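Local coordinates for hypothetical protein AQ_1575 (Aquifex aeolicus, PDB 1LFP), which probably binds DNA and takes part in regulating transcription, though its precise role is not established, at residues 138-144 and 169-175; 5-9 and 238-242; 26-31 and 226-232. One frame throughout, in Å; residues are numbered along the deposited sequence.

Contact 1 (138-144 and 169-175)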
loop_
_atom_site.group_PDB
_atom_site.type_symbol
_atom_site.label_atom_id
_atom_site.label_comp_id
_atom_site.label_asym_id
_atom_site.label_seq_id
_atom_site.Cartn_x
_atom_site.Cartn_y
_atom_site.Cartn_z
ATOM N N GLY A 138 4.829 0.342 9.934
ATOM C CA GLY A 138 4.935 1.552 9.133
ATOM C C GLY A 138 5.751 1.121 7.925
ATOM O O GLY A 138 6.622 0.286 8.049
ATOM N N TYR A 139 5.493 1.728 6.773
ATOM C CA TYR A 139 6.174 1.381 5.547
ATOM C C TYR A 139 6.582 2.657 4.829
ATOM O O TYR A 139 5.753 3.519 4.580
ATOM C CB TYR A 139 5.179 0.575 4.705
ATOM C CG TYR A 139 5.626 0.201 3.339
ATOM C CD1 TYR A 139 5.264 0.965 2.233
ATOM C CD2 TYR A 139 6.338 -0.985 3.133
ATOM C CE1 TYR A 139 5.587 0.545 0.941
ATOM C CE2 TYR A 139 6.671 -1.410 1.857
ATOM C CZ TYR A 139 6.297 -0.643 0.764
ATOM O OH TYR A 139 6.656 -1.053 -0.507
ATOM N N ILE A 140 7.866 2.752 4.495
ATOM C CA ILE A 140 8.419 3.917 3.819
ATOM C C ILE A 140 9.130 3.510 2.557
ATOM O O ILE A 140 9.923 2.562 2.578
ATOM C CB ILE A 140 9.420 4.645 4.752
ATOM C CG1 ILE A 140 8.641 5.239 5.939
ATOM C CG2 ILE A 140 10.191 5.735 3.951
ATOM C CD1 ILE A 140 9.521 5.716 7.138
ATOM N N GLU A 141 8.856 4.214 1.459
ATOM C CA GLU A 141 9.500 3.921 0.186
ATOM C C GLU A 141 10.417 5.079 -0.153
ATOM O O GLU A 141 10.048 6.222 0.046
ATOM C CB GLU A 141 8.465 3.748 -0.941
ATOM C CG GLU A 141 8.107 2.284 -1.201
ATOM C CD GLU A 141 6.961 2.090 -2.184
ATOM O OE1 GLU A 141 6.872 2.862 -3.177
ATOM O OE2 GLU A 141 6.154 1.148 -1.960
ATOM N N VAL A 142 11.609 4.760 -0.642
ATOM C CA VAL A 142 12.594 5.783 -1.026
ATOM C C VAL A 142 13.156 5.392 -2.379
ATOM O O VAL A 142 13.572 4.253 -2.607
ATOM C CB VAL A 142 13.739 5.900 0.032
ATOM C CG1 VAL A 142 14.202 4.557 0.425
ATOM C CG2 VAL A 142 14.917 6.714 -0.509
ATOM N N PRO A 143 13.170 6.339 -3.309
ATOM C CA PRO A 143 13.678 6.109 -4.664
ATOM C C PRO A 143 15.146 5.670 -4.766
ATOM O O PRO A 143 16.061 6.367 -4.334
ATOM C CB PRO A 143 13.379 7.436 -5.375
ATOM C CG PRO A 143 13.217 8.446 -4.273
ATOM C CD PRO A 143 12.532 7.656 -3.184
ATOM N N ALA A 144 15.380 4.502 -5.353
ATOM C CA ALA A 144 16.736 3.997 -5.472
ATOM C C ALA A 144 17.591 4.972 -6.277
ATOM O O ALA A 144 18.683 5.371 -5.847
ATOM C CB ALA A 144 16.730 2.616 -6.133
ATOM N N GLU A 169 14.426 -0.392 -7.851
ATOM C CA GLU A 169 13.732 0.845 -8.149
ATOM C C GLU A 169 13.408 1.591 -6.867
ATOM O O GLU A 169 13.418 2.818 -6.816
ATOM C CB GLU A 169 12.447 0.503 -8.886
ATOM C CG GLU A 169 11.796 -0.754 -8.339
ATOM C CD GLU A 169 10.890 -1.413 -9.352
ATOM O OE1 GLU A 169 10.312 -2.483 -9.047
ATOM O OE2 GLU A 169 10.761 -0.853 -10.462
ATOM N N VAL A 170 13.098 0.835 -5.826
ATOM C CA VAL A 170 12.777 1.456 -4.566
ATOM C C VAL A 170 13.320 0.674 -3.385
ATOM O O VAL A 170 13.454 -0.559 -3.409
ATOM C CB VAL A 170 11.247 1.659 -4.420
ATOM C CG1 VAL A 170 10.528 0.310 -4.345
ATOM C CG2 VAL A 170 10.958 2.486 -3.198
ATOM N N HIS A 171 13.668 1.417 -2.351
ATOM C CA HIS A 171 14.179 0.813 -1.140
ATOM C C HIS A 171 13.002 0.876 -0.201
ATOM O O HIS A 171 12.215 1.804 -0.259
ATOM C CB HIS A 171 15.371 1.618 -0.628
ATOM C CG HIS A 171 16.533 1.643 -1.580
ATOM N ND1 HIS A 171 17.035 0.501 -2.171
ATOM C CD2 HIS A 171 17.327 2.660 -1.992
ATOM C CE1 HIS A 171 18.094 0.816 -2.898
ATOM N NE2 HIS A 171 18.295 2.120 -2.805
ATOM N N ILE A 172 12.855 -0.142 0.634
ATOM C CA ILE A 172 11.754 -0.201 1.560
ATOM C C ILE A 172 12.229 -0.197 2.995
ATOM O O ILE A 172 13.115 -0.959 3.371
ATOM C CB ILE A 172 10.943 -1.472 1.336
ATOM C CG1 ILE A 172 10.262 -1.402 -0.031
ATOM C CG2 ILE A 172 9.972 -1.674 2.480
ATOM C CD1 ILE A 172 9.666 -2.735 -0.476
ATOM N N ILE A 173 11.591 0.631 3.814
ATOM C CA ILE A 173 11.949 0.721 5.212
ATOM C C ILE A 173 10.715 0.466 6.036
ATOM O O ILE A 173 9.672 1.073 5.790
ATOM C CB ILE A 173 12.497 2.121 5.543
ATOM C CG1 ILE A 173 13.863 2.292 4.868
ATOM C CG2 ILE A 173 12.624 2.303 7.079
ATOM C CD1 ILE A 173 14.403 3.719 4.910
ATOM N N TYR A 174 10.815 -0.463 6.991
ATOM C CA TYR A 174 9.680 -0.746 7.850
ATOM C C TYR A 174 9.918 -0.154 9.202
ATOM O O TYR A 174 11.057 -0.119 9.673
ATOM C CB TYR A 174 9.489 -2.244 8.048
ATOM C CG TYR A 174 8.912 -2.930 6.869
ATOM C CD1 TYR A 174 7.535 -2.978 6.695
ATOM C CD2 TYR A 174 9.715 -3.567 5.942
ATOM C CE1 TYR A 174 6.976 -3.636 5.651
ATOM C CE2 TYR A 174 9.151 -4.252 4.869
ATOM C CZ TYR A 174 7.778 -4.281 4.737
ATOM O OH TYR A 174 7.186 -4.984 3.719
ATOM N N THR A 175 8.839 0.265 9.852
ATOM C CA THR A 175 8.965 0.869 11.175
ATOM C C THR A 175 7.880 0.355 12.111
ATOM O O THR A 175 6.972 -0.354 11.675
ATOM C CB THR A 175 8.787 2.408 11.104
ATOM O OG1 THR A 175 7.393 2.737 11.101
ATOM C CG2 THR A 175 9.419 2.959 9.816
#
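E169 stands just ahead of its strand, and its carbonyl O takes the N-H of A144 at 3.0 Å, a last rung beyond the six antiparallel pairs that join 138-143 to 170-175. V170 follows opposite P143. Its CG2 lies 3.5 Å from E141 CG, so the aliphatic stem of the glutamate is used as apolar surface. H171 and V142 form a hydrogen-bonded pair whose two bonds lie between backbone N and O. The imidazole stays beside its own backbone N (chi1 -62°), and A144 CB sits over one face in a CH-pi contact, 4.1 Å from the ring centroid; ND1 is engaged by the backbone N of G167. I172, in a non-hydrogen-bonded pair with E141, is crossed diagonally by the Y139 ring: I172 CG2 comes within 3.4 Å of Y139 CE2, while CD1 lies near the phenol oxygen. That hydroxyl donates to E141 OE2 at 2.7 Å, on the anti side of the carboxylate, which ties down the ring's polar end. I173 pairs with I140 through two backbone N-to-O bonds of 2.8 Å, the donors in the carbonyl planes, and such beta-branched residues suit the extended chain. Y174 offers its ring face to the edge of Y139 in an offset edge-to-face pair, planes 65° apart. T175 closes the ladder against G138; a beta carbon at this glycine would run into T175 OG1. The two strands, adjacent though separated in sequence by helix 149-159 and strand 163-165, form the middle of a four-stranded antiparallel sheet, with 196-203 beside 134-143 and 163-165 beside 170-175. Helix 149-159 packs on the face carrying V142, H171 and I173, through L152 and A156, whereas Y174 meets K202 in a cation-pi contact on the other face.

Contact 2 (5-9 and 238-242)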
loop_
_atom_site.group_PDB
_atom_site.type_symbol
_atom_site.label_atom_id
_atom_site.label_comp_id
_atom_site.label_asym_id
_atom_site.label_seq_id
_atom_site.Cartn_x
_atom_site.Cartn_y
_atom_site.Cartn_z
ATOM N N SER A 5 13.254 -8.788 -2.900
ATOM C CA SER A 5 12.451 -7.703 -3.537
ATOM C C SER A 5 11.020 -8.172 -3.689
ATOM O O SER A 5 10.240 -7.562 -4.415
ATOM C CB SER A 5 13.017 -7.369 -4.921
ATOM O OG SER A 5 13.031 -8.513 -5.761
ATOM N N HIS A 6 10.674 -9.252 -2.990
ATOM C CA HIS A 6 9.333 -9.824 -3.086
ATOM C C HIS A 6 8.181 -8.848 -2.959
ATOM O O HIS A 6 7.678 -8.555 -1.878
ATOM C CB HIS A 6 9.178 -11.001 -2.120
ATOM C CG HIS A 6 9.616 -12.303 -2.720
ATOM N ND1 HIS A 6 9.494 -13.511 -2.066
ATOM C CD2 HIS A 6 10.141 -12.582 -3.934
ATOM C CE1 HIS A 6 9.925 -14.476 -2.860
ATOM N NE2 HIS A 6 10.322 -13.942 -3.997
ATOM N N TRP A 7 7.776 -8.362 -4.122
ATOM C CA TRP A 7 6.710 -7.395 -4.283
ATOM C C TRP A 7 7.057 -5.993 -3.823
ATOM O O TRP A 7 6.886 -5.608 -2.668
ATOM C CB TRP A 7 5.408 -7.894 -3.659
ATOM C CG TRP A 7 4.459 -8.258 -4.756
ATOM C CD1 TRP A 7 4.766 -8.956 -5.888
ATOM C CD2 TRP A 7 3.097 -7.842 -4.905
ATOM N NE1 TRP A 7 3.693 -8.992 -6.735
ATOM C CE2 TRP A 7 2.650 -8.318 -6.159
ATOM C CE3 TRP A 7 2.209 -7.113 -4.105
ATOM C CZ2 TRP A 7 1.356 -8.087 -6.636
ATOM C CZ3 TRP A 7 0.918 -6.880 -4.577
ATOM C CH2 TRP A 7 0.506 -7.365 -5.831
ATOM N N ALA A 8 7.563 -5.257 -4.803
ATOM C CA ALA A 8 7.992 -3.877 -4.712
ATOM C C ALA A 8 8.063 -3.568 -6.201
ATOM O O ALA A 8 8.849 -2.736 -6.657
ATOM C CB ALA A 8 9.370 -3.803 -4.083
ATOM N N GLN A 9 7.218 -4.275 -6.950
ATOM C CA GLN A 9 7.160 -4.168 -8.400
ATOM C C GLN A 9 6.220 -3.132 -8.978
ATOM O O GLN A 9 5.021 -3.370 -9.127
ATOM C CB GLN A 9 6.802 -5.518 -9.011
ATOM C CG GLN A 9 6.722 -5.484 -10.527
ATOM C CD GLN A 9 6.254 -6.795 -11.118
ATOM O OE1 GLN A 9 6.279 -6.982 -12.333
ATOM N NE2 GLN A 9 5.815 -7.710 -10.260
ATOM N N PHE A 238 3.805 -14.816 -0.092
ATOM C CA PHE A 238 4.450 -15.790 -0.973
ATOM C C PHE A 238 5.957 -15.619 -1.063
ATOM O O PHE A 238 6.513 -14.560 -0.779
ATOM C CB PHE A 238 3.888 -15.702 -2.396
ATOM C CG PHE A 238 4.211 -14.398 -3.098
ATOM C CD1 PHE A 238 5.527 -14.071 -3.463
ATOM C CD2 PHE A 238 3.212 -13.472 -3.331
ATOM C CE1 PHE A 238 5.832 -12.830 -4.042
ATOM C CE2 PHE A 238 3.500 -12.224 -3.909
ATOM C CZ PHE A 238 4.822 -11.904 -4.264
ATOM N N GLU A 239 6.606 -16.692 -1.506
ATOM C CA GLU A 239 8.040 -16.697 -1.717
ATOM C C GLU A 239 8.231 -17.372 -3.074
ATOM O O GLU A 239 8.048 -18.582 -3.187
ATOM C CB GLU A 239 8.744 -17.492 -0.622
ATOM C CG GLU A 239 10.257 -17.341 -0.616
ATOM C CD GLU A 239 10.707 -15.911 -0.401
ATOM O OE1 GLU A 239 10.031 -15.174 0.343
ATOM O OE2 GLU A 239 11.748 -15.531 -0.972
ATOM N N ILE A 240 8.549 -16.575 -4.095
ATOM C CA ILE A 240 8.741 -17.069 -5.471
ATOM C C ILE A 240 10.177 -16.880 -5.987
ATOM O O ILE A 240 10.781 -15.820 -5.822
ATOM C CB ILE A 240 7.770 -16.367 -6.477
ATOM C CG1 ILE A 240 7.949 -14.847 -6.433
ATOM C CG2 ILE A 240 6.337 -16.727 -6.168
ATOM C CD1 ILE A 240 9.061 -14.310 -7.306
ATOM N N PRO A 241 10.738 -17.919 -6.637
ATOM C CA PRO A 241 12.101 -17.878 -7.181
ATOM C C PRO A 241 12.291 -16.749 -8.190
ATOM O O PRO A 241 11.784 -16.833 -9.305
ATOM C CB PRO A 241 12.256 -19.255 -7.838
ATOM C CG PRO A 241 11.367 -20.132 -7.019
ATOM C CD PRO A 241 10.143 -19.252 -6.835
ATOM N N GLU A 242 13.019 -15.706 -7.804
ATOM C CA GLU A 242 13.257 -14.564 -8.694
ATOM C C GLU A 242 12.667 -14.759 -10.093
ATOM O O GLU A 242 13.262 -15.417 -10.948
ATOM C CB GLU A 242 14.757 -14.287 -8.814
ATOM C CG GLU A 242 15.065 -13.120 -9.736
ATOM C CD GLU A 242 14.331 -11.858 -9.322
ATOM O OE1 GLU A 242 14.715 -11.251 -8.299
ATOM O OE2 GLU A 242 13.368 -11.477 -10.020
HETATM O O HOH W 1 12.985 -8.368 -8.651
#
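H6 lays its imidazole against the rim of F238, whose CE1 stands over one face of the ring, 4.0 Å from H6 CG. The pair is edge-to-face with planes 59° apart, and the same phenylalanine turns another part of its edge to W7: F238 CZ lies 3.4 Å from W7 CD1, the planes almost perpendicular. F238 thus serves as the shared member of a three-ring cluster, a place for a flat, wholly apolar side chain. Its CG lies between backbone N and carbonyl carbon (chi1 66°), which turns the ring so that CE1 meets H6 and CZ meets W7. The polar edge of the histidine has its own use, since NE2 donates to I240 O at 2.7 Å, close to the imidazole plane. I240 also brings CG1 to within 3.5 Å of H6 NE2. With an alanine here in place of H6, I240 O would probably lose this donor and the F238 edge its aromatic neighbour. Farther out, a water bonds to S5 OG and weakly to E242 OE1. The contact joins the N-terminal loop ahead of helix 21-39 to the end of strand 231-239. Helix 212-226 packs against the cluster, L222 touching both W7 and F238 and V218 adding to the latter's cover, while E239 pairs through its backbone with V207 and I209.

Contact 3 (26-31 and 226-232)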
loop_
_atom_site.group_PDB
_atom_site.type_symbol
_atom_site.label_atom_id
_atom_site.label_comp_id
_atom_site.label_asym_id
_atom_site.label_seq_id
_atom_site.Cartn_x
_atom_site.Cartn_y
_atom_site.Cartn_z
ATOM N N SER A 26 -7.288 8.475 -8.056
ATOM C CA SER A 26 -8.507 8.030 -7.410
ATOM C C SER A 26 -8.140 7.498 -6.026
ATOM O O SER A 26 -8.809 7.801 -5.039
ATOM C CB SER A 26 -9.194 6.978 -8.275
ATOM O OG SER A 26 -10.322 6.452 -7.593
ATOM N N LYS A 27 -7.063 6.723 -5.951
ATOM C CA LYS A 27 -6.608 6.162 -4.688
ATOM C C LYS A 27 -6.039 7.254 -3.788
ATOM O O LYS A 27 -6.225 7.212 -2.560
ATOM C CB LYS A 27 -5.591 5.039 -4.967
ATOM C CG LYS A 27 -6.293 3.862 -5.702
ATOM C CD LYS A 27 -5.436 2.636 -6.017
ATOM C CE LYS A 27 -6.351 1.494 -6.571
ATOM N NZ LYS A 27 -5.598 0.242 -6.800
ATOM N N LEU A 28 -5.371 8.260 -4.362
ATOM C CA LEU A 28 -4.854 9.302 -3.484
ATOM C C LEU A 28 -6.011 10.118 -2.889
ATOM O O LEU A 28 -5.938 10.557 -1.743
ATOM C CB LEU A 28 -3.885 10.204 -4.233
ATOM C CG LEU A 28 -2.455 9.637 -4.338
ATOM C CD1 LEU A 28 -1.758 9.775 -3.005
ATOM C CD2 LEU A 28 -2.471 8.193 -4.750
ATOM N N ILE A 29 -7.049 10.321 -3.686
ATOM C CA ILE A 29 -8.240 11.051 -3.243
ATOM C C ILE A 29 -8.872 10.285 -2.071
ATOM O O ILE A 29 -9.259 10.895 -1.047
ATOM C CB ILE A 29 -9.246 11.149 -4.400
ATOM C CG1 ILE A 29 -8.699 12.140 -5.452
ATOM C CG2 ILE A 29 -10.620 11.552 -3.851
ATOM C CD1 ILE A 29 -9.570 12.321 -6.659
ATOM N N ARG A 30 -9.002 8.964 -2.211
ATOM C CA ARG A 30 -9.576 8.129 -1.141
ATOM C C ARG A 30 -8.789 8.273 0.159
ATOM O O ARG A 30 -9.376 8.414 1.229
ATOM C CB ARG A 30 -9.541 6.652 -1.533
ATOM C CG ARG A 30 -10.868 5.996 -1.689
ATOM C CD ARG A 30 -11.563 6.533 -2.865
ATOM N NE ARG A 30 -12.536 5.569 -3.360
ATOM C CZ ARG A 30 -12.396 4.878 -4.478
ATOM N NH1 ARG A 30 -11.316 5.050 -5.228
ATOM N NH2 ARG A 30 -13.326 3.999 -4.840
ATOM N N GLU A 31 -7.457 8.208 0.070
ATOM C CA GLU A 31 -6.596 8.347 1.248
ATOM C C GLU A 31 -6.801 9.687 1.939
ATOM O O GLU A 31 -6.870 9.763 3.182
ATOM C CB GLU A 31 -5.135 8.104 0.854
ATOM C CG GLU A 31 -4.091 8.349 1.943
ATOM C CD GLU A 31 -4.237 7.497 3.229
ATOM O OE1 GLU A 31 -3.557 7.853 4.211
ATOM O OE2 GLU A 31 -4.970 6.476 3.286
ATOM N N GLU A 226 -5.366 -5.363 -7.364
ATOM C CA GLU A 226 -4.815 -4.019 -7.496
ATOM C C GLU A 226 -5.624 -3.189 -8.495
ATOM O O GLU A 226 -5.697 -1.957 -8.389
ATOM C CB GLU A 226 -3.350 -4.109 -7.956
ATOM C CG GLU A 226 -2.613 -2.781 -7.934
ATOM C CD GLU A 226 -2.453 -2.246 -6.526
ATOM O OE1 GLU A 226 -1.702 -2.871 -5.742
ATOM O OE2 GLU A 226 -3.082 -1.212 -6.206
ATOM N N GLU A 227 -6.254 -3.854 -9.456
ATOM C CA GLU A 227 -7.024 -3.138 -10.461
ATOM C C GLU A 227 -8.377 -2.632 -9.995
ATOM O O GLU A 227 -9.115 -2.024 -10.774
ATOM C CB GLU A 227 -7.183 -3.998 -11.718
ATOM C CG GLU A 227 -5.870 -4.167 -12.478
ATOM C CD GLU A 227 -5.263 -2.834 -12.895
ATOM O OE1 GLU A 227 -5.893 -2.117 -13.705
ATOM O OE2 GLU A 227 -4.159 -2.501 -12.410
ATOM N N LEU A 228 -8.709 -2.886 -8.733
ATOM C CA LEU A 228 -9.965 -2.417 -8.193
ATOM C C LEU A 228 -9.714 -1.052 -7.579
ATOM O O LEU A 228 -8.742 -0.840 -6.819
ATOM C CB LEU A 228 -10.504 -3.385 -7.122
ATOM C CG LEU A 228 -10.724 -4.827 -7.578
ATOM C CD1 LEU A 228 -11.256 -5.659 -6.413
ATOM C CD2 LEU A 228 -11.687 -4.861 -8.752
ATOM N N ASP A 229 -10.580 -0.115 -7.946
ATOM C CA ASP A 229 -10.523 1.247 -7.456
ATOM C C ASP A 229 -10.643 1.237 -5.945
ATOM O O ASP A 229 -10.082 2.071 -5.261
ATOM C CB ASP A 229 -11.693 2.062 -8.018
ATOM C CG ASP A 229 -11.400 2.648 -9.382
ATOM O OD1 ASP A 229 -12.369 3.063 -10.052
ATOM O OD2 ASP A 229 -10.213 2.697 -9.781
ATOM N N ASP A 230 -11.404 0.290 -5.427
ATOM C CA ASP A 230 -11.599 0.224 -3.968
ATOM C C ASP A 230 -10.351 -0.277 -3.245
ATOM O O ASP A 230 -10.238 -0.141 -2.032
ATOM C CB ASP A 230 -12.761 -0.719 -3.611
ATOM C CG ASP A 230 -14.129 -0.207 -4.075
ATOM O OD1 ASP A 230 -14.323 1.017 -4.192
ATOM O OD2 ASP A 230 -15.036 -1.048 -4.292
ATOM N N VAL A 231 -9.406 -0.882 -3.964
ATOM C CA VAL A 231 -8.238 -1.410 -3.271
ATOM C C VAL A 231 -7.070 -0.423 -3.155
ATOM O O VAL A 231 -6.673 0.172 -4.149
ATOM C CB VAL A 231 -7.709 -2.730 -3.974
ATOM C CG1 VAL A 231 -6.515 -3.261 -3.227
ATOM C CG2 VAL A 231 -8.838 -3.794 -4.029
ATOM N N GLN A 232 -6.540 -0.257 -1.941
ATOM C CA GLN A 232 -5.402 0.639 -1.673
ATOM C C GLN A 232 -4.106 -0.162 -1.603
ATOM O O GLN A 232 -3.063 0.256 -2.126
ATOM C CB GLN A 232 -5.535 1.368 -0.322
ATOM C CG GLN A 232 -6.639 2.423 -0.207
ATOM C CD GLN A 232 -6.278 3.780 -0.804
ATOM O OE1 GLN A 232 -5.220 4.371 -0.523
ATOM N NE2 GLN A 232 -7.168 4.278 -1.623
#
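The helical segment 26-31 faces an irregular run, 226-232, that leaves helix 212-226, makes a type I beta turn from L228 to V231 and enters strand 231-239. The two backbones come nearest at K27 and Q232, whose CA atoms are 6.4 Å apart, and the turn is closed by V231 N bonding to L228 O. K27 reaches toward the carbonyls of the 226-231 loop. Fully extended beyond CG, its chain carries NZ to E226 O at 2.7 Å, in the carbonyl plane, and to E226 OE2 at 3.0 Å in a salt bridge on the anti side of the carboxylate; a weak bond to L228 O adds a third. Lysine suits the spot because a long chain with a multiply donating, flexible end can gather acceptors of differing direction. Q232 runs past K27 the opposite way, bent at chi2 (-81°), and its NE2 gives a fairly straight hydrogen bond to K27 O at 3.2 Å. That carbonyl also receives E31 N in the helix, so it is gripped twice, and the amide nitrogen of Q232 rests 3.4 Å from R30 CB. Farther along its chain, R30 takes its guanidinium to D230, NH2 to OD1 at 3.2 Å; the two planes are 72° apart, so the groups meet through one nitrogen and one oxygen. D230 OD2 is held by T109 and R108 of helix 106-119, while the E31 carboxylate pairs with R48. Chemically the joint is almost entirely polar: K27 and R30 meet carbonyls and carboxylates of 226-232, while Q232 donates back to the helix. It is held by directed bonds and paired charges, and its two salt bridges are consistent with a thermophile's protein.

How the contacts relate
Contacts 2 and 3 both fasten the N-terminal part of the chain to strand 231-239, contact 2 at the strand's far end and contact 3 at its start; their centres are 22 Å apart, with nearest atoms about 5 Å apart. Contact 1 belongs to the other sheet, and its sequence lies between the paired ends of both. It touches contact 2 directly, through I172 CD1 packed 3.8 Å from A8 CB, so the N-terminal loop bridges the two sheets. Contact 3 lies across the chain's centre from contact 1, about 20 Å between centres. A pair of neighbouring antiparallel strands, an aromatic cluster and a charged joint thus link three regions of the fold.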